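Local structure of oxidoreductase, Gfo/Idh/MocA family (Vibrio cholerae, 1XEA) at residues 29-34 / 62-67; 162-167 / 301-306. The protein probably acts as a nucleotide-dependent oxidoreductase of the Gfo/Idh/MocA family, through a Rossmann-type domain that is expected to bind NAD(P). All blocks are in the same frame, centred on the assembly; numbering follows the deposited sequence.

Contact 1. Residues 29-34 / 62-67; sequences ELVLCT and YGVDAV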
ATOM      1  N   GLU A  29      -6.292 -42.904   4.763  1.00 63.72           N
ATOM      2  CA  GLU A  29      -5.967 -43.431   6.076  1.00 63.69           C
ATOM      3  C   GLU A  29      -4.492 -43.144   6.276  1.00 61.13           C
ATOM      4  O   GLU A  29      -3.688 -43.354   5.376  1.00 59.46           O
ATOM      5  CB  GLU A  29      -6.264 -44.940   6.150  1.00 67.59           C
ATOM      6  CG  GLU A  29      -5.892 -45.606   7.486  1.00 72.83           C
ATOM      7  CD  GLU A  29      -6.610 -46.941   7.715  1.00 75.58           C
ATOM      8  OE1 GLU A  29      -6.200 -47.695   8.630  1.00 76.08           O
ATOM      9  OE2 GLU A  29      -7.590 -47.231   6.985  1.00 77.13           O
ATOM     10  N   LEU A  30      -4.150 -42.624   7.447  1.00 60.48           N
ATOM     11  CA  LEU A  30      -2.771 -42.289   7.753  1.00 60.25           C
ATOM     12  C   LEU A  30      -2.083 -43.326   8.624  1.00 59.65           C
ATOM     13  O   LEU A  30      -2.725 -44.042   9.398  1.00 61.14           O
ATOM     14  CB  LEU A  30      -2.701 -40.927   8.445  1.00 60.84           C
ATOM     15  CG  LEU A  30      -2.353 -39.712   7.584  1.00 61.22           C
ATOM     16  CD1 LEU A  30      -2.507 -38.452   8.414  1.00 62.06           C
ATOM     17  CD2 LEU A  30      -0.923 -39.836   7.058  1.00 61.17           C
ATOM     18  N   VAL A  31      -0.766 -43.397   8.488  1.00 57.88           N
ATOM     19  CA  VAL A  31       0.032 -44.323   9.266  1.00 56.82           C
ATOM     20  C   VAL A  31       1.257 -43.555   9.746  1.00 55.49           C
ATOM     21  O   VAL A  31       2.246 -43.443   9.029  1.00 55.38           O
ATOM     22  CB  VAL A  31       0.467 -45.550   8.416  1.00 57.40           C
ATOM     23  CG1 VAL A  31       1.219 -46.533   9.287  1.00 58.35           C
ATOM     24  CG2 VAL A  31      -0.755 -46.230   7.797  1.00 55.67           C
ATOM     25  N   LEU A  32       1.183 -43.009  10.953  1.00 55.68           N
ATOM     26  CA  LEU A  32       2.300 -42.245  11.481  1.00 56.13           C
ATOM     27  C   LEU A  32       3.499 -43.113  11.832  1.00 57.37           C
ATOM     28  O   LEU A  32       3.363 -44.253  12.285  1.00 57.04           O
ATOM     29  CB  LEU A  32       1.869 -41.431  12.703  1.00 54.12           C
ATOM     30  CG  LEU A  32       0.791 -40.373  12.435  1.00 53.23           C
ATOM     31  CD1 LEU A  32       0.592 -39.539  13.683  1.00 52.60           C
ATOM     32  CD2 LEU A  32       1.195 -39.480  11.267  1.00 53.64           C
ATOM     33  N   CYS A  33       4.681 -42.556  11.605  1.00 58.62           N
ATOM     34  CA  CYS A  33       5.920 -43.254  11.886  1.00 59.26           C
ATOM     35  C   CYS A  33       7.058 -42.287  12.144  1.00 60.04           C
ATOM     36  O   CYS A  33       7.312 -41.380  11.352  1.00 59.44           O
ATOM     37  CB  CYS A  33       6.297 -44.145  10.715  1.00 60.00           C
ATOM     38  SG  CYS A  33       7.958 -44.798  10.866  1.00 58.98           S
ATOM     39  N   THR A  34       7.758 -42.496  13.249  1.00 61.62           N
ATOM     40  CA  THR A  34       8.872 -41.634  13.584  1.00 64.38           C
ATOM     41  C   THR A  34       9.707 -42.270  14.687  1.00 66.17           C
ATOM     42  O   THR A  34       9.210 -43.102  15.449  1.00 66.31           O
ATOM     43  CB  THR A  34       8.360 -40.226  14.004  1.00 63.97           C
ATOM     44  OG1 THR A  34       9.469 -39.347  14.232  1.00 64.05           O
ATOM     45  CG2 THR A  34       7.512 -40.315  15.255  1.00 63.64           C
ATOM     46  N   TYR A  62       1.018 -52.544   7.336  1.00 63.81           N
ATOM     47  CA  TYR A  62      -0.322 -52.021   7.108  1.00 60.56           C
ATOM     48  C   TYR A  62      -0.719 -51.952   5.630  1.00 59.80           C
ATOM     49  O   TYR A  62      -1.826 -51.526   5.288  1.00 58.35           O
ATOM     50  CB  TYR A  62      -0.425 -50.639   7.747  1.00 59.09           C
ATOM     51  CG  TYR A  62       0.086 -50.601   9.168  1.00 56.70           C
ATOM     52  CD1 TYR A  62       1.446 -50.474   9.440  1.00 56.13           C
ATOM     53  CD2 TYR A  62      -0.789 -50.708  10.244  1.00 56.72           C
ATOM     54  CE1 TYR A  62       1.918 -50.453  10.757  1.00 55.77           C
ATOM     55  CE2 TYR A  62      -0.330 -50.689  11.563  1.00 55.54           C
ATOM     56  CZ  TYR A  62       1.021 -50.560  11.817  1.00 54.44           C
ATOM     57  OH  TYR A  62       1.462 -50.524  13.124  1.00 51.11           O
ATOM     58  N   GLY A  63       0.186 -52.381   4.757  1.00 60.30           N
ATOM     59  CA  GLY A  63      -0.093 -52.362   3.331  1.00 60.85           C
ATOM     60  C   GLY A  63      -0.473 -50.988   2.818  1.00 61.23           C
ATOM     61  O   GLY A  63      -1.585 -50.788   2.317  1.00 61.21           O
ATOM     62  N   VAL A  64       0.465 -50.050   2.944  1.00 60.39           N
ATOM     63  CA  VAL A  64       0.280 -48.672   2.510  1.00 57.99           C
ATOM     64  C   VAL A  64       0.365 -48.547   0.998  1.00 56.99           C
ATOM     65  O   VAL A  64       0.992 -49.369   0.337  1.00 56.74           O
ATOM     66  CB  VAL A  64       1.345 -47.759   3.135  1.00 57.74           C
ATOM     67  CG1 VAL A  64       1.268 -47.834   4.658  1.00 57.71           C
ATOM     68  CG2 VAL A  64       2.724 -48.176   2.657  1.00 57.96           C
ATOM     69  N   ASP A  65      -0.274 -47.516   0.458  1.00 57.45           N
ATOM     70  CA  ASP A  65      -0.276 -47.272  -0.979  1.00 57.30           C
ATOM     71  C   ASP A  65       0.845 -46.331  -1.394  1.00 55.70           C
ATOM     72  O   ASP A  65       1.169 -46.218  -2.578  1.00 55.77           O
ATOM     73  CB  ASP A  65      -1.630 -46.705  -1.398  1.00 59.18           C
ATOM     74  CG  ASP A  65      -2.744 -47.721  -1.258  1.00 62.61           C
ATOM     75  OD1 ASP A  65      -2.763 -48.692  -2.055  1.00 63.40           O
ATOM     76  OD2 ASP A  65      -3.589 -47.557  -0.346  1.00 63.26           O
ATOM     77  N   ALA A  66       1.433 -45.660  -0.408  1.00 54.18           N
ATOM     78  CA  ALA A  66       2.526 -44.733  -0.649  1.00 53.14           C
ATOM     79  C   ALA A  66       3.074 -44.202   0.681  1.00 53.12           C
ATOM     80  O   ALA A  66       2.405 -44.280   1.715  1.00 51.80           O
ATOM     81  CB  ALA A  66       2.045 -43.578  -1.528  1.00 50.86           C
ATOM     82  N   VAL A  67       4.298 -43.671   0.642  1.00 52.73           N
ATOM     83  CA  VAL A  67       4.952 -43.105   1.821  1.00 51.68           C
ATOM     84  C   VAL A  67       5.434 -41.678   1.548  1.00 51.96           C
ATOM     85  O   VAL A  67       5.802 -41.336   0.422  1.00 52.19           O
ATOM     86  CB  VAL A  67       6.170 -43.954   2.263  1.00 50.53           C
ATOM     87  CG1 VAL A  67       5.717 -45.333   2.683  1.00 49.26           C
ATOM     88  CG2 VAL A  67       7.177 -44.045   1.140  1.00 50.46           C
TER
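Val31 turns its two methyls to two different partners in 62-67. Its chi1 of -176° sets CG1 opposite the backbone N and CG2 opposite the carbonyl carbon. CG1 then faces Tyr62 and CG2 faces Val64. Tyr62 has chi1 -49°, with CG trans to its own carbonyl carbon, and the ring reaches out over the valine.

The Val31-Tyr62 pair is a CH-pi contact. Val31 CG1 lies over one face of the ring, 4.3 Å from its centroid and 23° off the ring normal. It is displaced toward the rim, and Tyr62 CD1 is the nearest ring atom, 4.0 Å from Val31 CG1. Tyr62 OH makes a weak hydrogen bond to Thr52 O, and the Tyr62 side chain also touches Ala51, as does that of Val31.

The second pair is plain apolar packing. Val31 CG2 meets Val64 CG1 at 4.1 Å. No hydrogen bond joins the two segments, and the closest CA atoms, those of Val31 and Tyr62, are 8.0 Å apart. The strands are not sheet neighbours here, because strand 3-8 runs between them. Val31 pairs its backbone with Met7 and rests on Lys4, while Val64 touches Ala6. The contact therefore passes over strand 3-8 around Lys4 and Ala6.

The parallel strand order 28-33, 3-8, 66-69, 90-93, 117-120 is that of a Rossmann fold. The contact joins its edge strand to the loop before strand 66-69, in the domain that, by family, probably binds NAD(P).

Contact 2. Residues 162-167 / 301-306; sequences TFVFDD and AICQQI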
ATOM      1  N   THR A 162      23.725 -25.674   3.295  1.00 50.48           N
ATOM      2  CA  THR A 162      22.394 -25.498   3.852  1.00 49.33           C
ATOM      3  C   THR A 162      21.623 -24.401   3.143  1.00 48.68           C
ATOM      4  O   THR A 162      20.488 -24.597   2.713  1.00 48.68           O
ATOM      5  CB  THR A 162      22.460 -25.142   5.334  1.00 49.39           C
ATOM      6  OG1 THR A 162      23.227 -26.133   6.026  1.00 49.18           O
ATOM      7  CG2 THR A 162      21.061 -25.091   5.924  1.00 50.23           C
ATOM      8  N   PHE A 163      22.250 -23.237   3.043  1.00 48.11           N
ATOM      9  CA  PHE A 163      21.652 -22.080   2.395  1.00 47.68           C
ATOM     10  C   PHE A 163      21.074 -22.449   1.031  1.00 47.60           C
ATOM     11  O   PHE A 163      19.945 -22.091   0.721  1.00 48.84           O
ATOM     12  CB  PHE A 163      22.722 -20.999   2.240  1.00 46.16           C
ATOM     13  CG  PHE A 163      22.221 -19.692   1.684  1.00 45.57           C
ATOM     14  CD1 PHE A 163      22.215 -18.551   2.478  1.00 44.35           C
ATOM     15  CD2 PHE A 163      21.890 -19.567   0.342  1.00 44.56           C
ATOM     16  CE1 PHE A 163      21.899 -17.311   1.946  1.00 42.74           C
ATOM     17  CE2 PHE A 163      21.572 -18.325  -0.194  1.00 43.58           C
ATOM     18  CZ  PHE A 163      21.584 -17.196   0.612  1.00 42.39           C
ATOM     19  N   VAL A 164      21.838 -23.174   0.225  1.00 46.46           N
ATOM     20  CA  VAL A 164      21.364 -23.536  -1.095  1.00 46.38           C
ATOM     21  C   VAL A 164      20.393 -24.700  -1.133  1.00 46.92           C
ATOM     22  O   VAL A 164      19.280 -24.563  -1.633  1.00 49.37           O
ATOM     23  CB  VAL A 164      22.525 -23.858  -2.049  1.00 46.43           C
ATOM     24  CG1 VAL A 164      21.988 -24.212  -3.427  1.00 46.75           C
ATOM     25  CG2 VAL A 164      23.459 -22.664  -2.154  1.00 46.91           C
ATOM     26  N   PHE A 165      20.791 -25.850  -0.615  1.00 46.50           N
ATOM     27  CA  PHE A 165      19.896 -26.993  -0.668  1.00 46.11           C
ATOM     28  C   PHE A 165      18.650 -26.911   0.200  1.00 46.91           C
ATOM     29  O   PHE A 165      17.607 -27.447  -0.167  1.00 46.25           O
ATOM     30  CB  PHE A 165      20.659 -28.282  -0.367  1.00 44.12           C
ATOM     31  CG  PHE A 165      21.364 -28.850  -1.562  1.00 44.14           C
ATOM     32  CD1 PHE A 165      22.564 -28.307  -2.006  1.00 44.93           C
ATOM     33  CD2 PHE A 165      20.811 -29.906  -2.268  1.00 44.49           C
ATOM     34  CE1 PHE A 165      23.198 -28.807  -3.139  1.00 44.11           C
ATOM     35  CE2 PHE A 165      21.440 -30.409  -3.399  1.00 45.74           C
ATOM     36  CZ  PHE A 165      22.635 -29.857  -3.832  1.00 45.43           C
ATOM     37  N   ASP A 166      18.730 -26.235   1.336  1.00 48.34           N
ATOM     38  CA  ASP A 166      17.559 -26.160   2.200  1.00 50.60           C
ATOM     39  C   ASP A 166      16.758 -24.864   2.119  1.00 49.92           C
ATOM     40  O   ASP A 166      15.737 -24.719   2.794  1.00 51.10           O
ATOM     41  CB  ASP A 166      17.968 -26.423   3.649  1.00 54.02           C
ATOM     42  CG  ASP A 166      18.631 -27.771   3.824  1.00 59.17           C
ATOM     43  OD1 ASP A 166      17.979 -28.807   3.540  1.00 60.57           O
ATOM     44  OD2 ASP A 166      19.809 -27.799   4.243  1.00 63.25           O
ATOM     45  N   ASP A 167      17.192 -23.930   1.279  1.00 47.67           N
ATOM     46  CA  ASP A 167      16.491 -22.659   1.184  1.00 43.26           C
ATOM     47  C   ASP A 167      16.395 -22.116  -0.233  1.00 42.39           C
ATOM     48  O   ASP A 167      15.324 -22.143  -0.842  1.00 42.65           O
ATOM     49  CB  ASP A 167      17.193 -21.646   2.085  1.00 40.87           C
ATOM     50  CG  ASP A 167      16.231 -20.685   2.734  1.00 39.78           C
ATOM     51  OD1 ASP A 167      15.007 -20.867   2.579  1.00 40.12           O
ATOM     52  OD2 ASP A 167      16.697 -19.748   3.414  1.00 39.78           O
ATOM     53  N   ALA A 301      25.721 -27.427  -8.683  1.00 49.18           N
ATOM     54  CA  ALA A 301      26.622 -26.573  -9.443  1.00 47.97           C
ATOM     55  C   ALA A 301      26.883 -25.269  -8.713  1.00 49.31           C
ATOM     56  O   ALA A 301      28.028 -24.839  -8.573  1.00 50.08           O
ATOM     57  CB  ALA A 301      26.031 -26.291 -10.800  1.00 45.26           C
ATOM     58  N   ILE A 302      25.815 -24.641  -8.238  1.00 50.72           N
ATOM     59  CA  ILE A 302      25.944 -23.376  -7.529  1.00 52.27           C
ATOM     60  C   ILE A 302      26.833 -23.513  -6.297  1.00 54.74           C
ATOM     61  O   ILE A 302      27.734 -22.698  -6.080  1.00 54.71           O
ATOM     62  CB  ILE A 302      24.553 -22.828  -7.130  1.00 50.08           C
ATOM     63  CG1 ILE A 302      23.756 -22.512  -8.406  1.00 48.12           C
ATOM     64  CG2 ILE A 302      24.705 -21.592  -6.255  1.00 48.00           C
ATOM     65  CD1 ILE A 302      22.305 -22.149  -8.183  1.00 46.26           C
ATOM     66  N   CYS A 303      26.593 -24.556  -5.506  1.00 57.51           N
ATOM     67  CA  CYS A 303      27.374 -24.802  -4.292  1.00 58.89           C
ATOM     68  C   CYS A 303      28.861 -24.931  -4.559  1.00 59.54           C
ATOM     69  O   CYS A 303      29.685 -24.358  -3.848  1.00 58.42           O
ATOM     70  CB  CYS A 303      26.890 -26.075  -3.607  1.00 59.44           C
ATOM     71  SG  CYS A 303      25.470 -25.830  -2.561  1.00 61.88           S
ATOM     72  N   GLN A 304      29.194 -25.701  -5.588  1.00 61.00           N
ATOM     73  CA  GLN A 304      30.579 -25.918  -5.947  1.00 62.34           C
ATOM     74  C   GLN A 304      31.294 -24.661  -6.392  1.00 62.76           C
ATOM     75  O   GLN A 304      32.295 -24.284  -5.792  1.00 64.36           O
ATOM     76  CB  GLN A 304      30.677 -26.991  -7.020  1.00 62.99           C
ATOM     77  CG  GLN A 304      30.539 -28.377  -6.422  1.00 65.73           C
ATOM     78  CD  GLN A 304      30.567 -29.462  -7.463  1.00 66.47           C
ATOM     79  OE1 GLN A 304      31.505 -29.555  -8.252  1.00 68.80           O
ATOM     80  NE2 GLN A 304      29.537 -30.297  -7.474  1.00 67.60           N
ATOM     81  N   GLN A 305      30.793 -23.999  -7.427  1.00 61.88           N
ATOM     82  CA  GLN A 305      31.458 -22.795  -7.883  1.00 61.99           C
ATOM     83  C   GLN A 305      31.726 -21.804  -6.741  1.00 61.82           C
ATOM     84  O   GLN A 305      32.742 -21.110  -6.751  1.00 62.32           O
ATOM     85  CB  GLN A 305      30.652 -22.123  -8.992  1.00 62.16           C
ATOM     86  CG  GLN A 305      31.414 -20.997  -9.661  1.00 65.30           C
ATOM     87  CD  GLN A 305      30.671 -20.407 -10.851  1.00 68.99           C
ATOM     88  OE1 GLN A 305      29.516 -19.996 -10.733  1.00 71.07           O
ATOM     89  NE2 GLN A 305      31.337 -20.352 -12.006  1.00 71.45           N
ATOM     90  N   ILE A 306      30.833 -21.743  -5.753  1.00 62.35           N
ATOM     91  CA  ILE A 306      31.010 -20.825  -4.619  1.00 62.26           C
ATOM     92  C   ILE A 306      32.102 -21.343  -3.678  1.00 63.64           C
ATOM     93  O   ILE A 306      33.103 -20.666  -3.450  1.00 63.42           O
ATOM     94  CB  ILE A 306      29.688 -20.639  -3.802  1.00 60.24           C
ATOM     95  CG1 ILE A 306      28.584 -20.056  -4.681  1.00 59.11           C
ATOM     96  CG2 ILE A 306      29.916 -19.682  -2.647  1.00 59.72           C
ATOM     97  CD1 ILE A 306      27.225 -19.980  -3.994  1.00 56.29           C
TER
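Apolar packing carries most of the contact between 162-167 and 301-306. Val164 and Cys303 face each other at the closest point of the backbones, where their CA atoms are 6.9 Å apart. Cys303 SG sits against the branch point of the valine, 3.6 Å from Val164 CB. Both valine methyls also lie against the sulfur from the same side: Val164 CG2 is 3.8 Å from Cys303 SG and Val164 CG1 is 3.9 Å from it. Chi1 of Val164, -179°, also turns CG2 toward Ile302, whose own CG2 is 4.4 Å from it.

A sulfur-aromatic contact adds to this. Cys303 SG approaches the edge of the Phe165 ring, 85° off the ring normal and close to its plane. The nearest ring atom is Phe165 CE1, 3.8 Å from Cys303 SG. The sulfur sits in the corner formed by the valine and the ring edge.

No hydrogen bond crosses between the segments. Asp167 OD2 forms salt bridges with Arg153 and Arg217. Val164 and Phe165 also touch Ala299, one turn earlier on helix 286-311, and Ile302 reaches Val202 of strand 196-206.

The two helix segments run antiparallel, at 173°, with axes 9.9 Å apart. This is a buried antiparallel helix pair, joining helix 160-175 to the long C-terminal helix 286-311 beside the large mixed sheet.

Overall arrangement
Following the chain from the N terminus, strand 28-33 comes first, and contact 1 closes a short loop of 27 residues, with helix 37-46 inside it. The chain then completes the parallel sheet through strand 117-120. Helix 160-175 opens contact 2 after strand 146-152. Its loop is far longer, 133 residues, and takes in most strands of the mixed sheet before helix 286-311 closes it. The loops neither nest nor cross; they follow in series. Contact 1 ties the edge strand of the Rossmann sheet to the segment leading into strand 66-69, whereas contact 2 brings the C-terminal helix back to helix 160-175. Their centres lie 33 Å apart, and their nearest atoms about 17 Å.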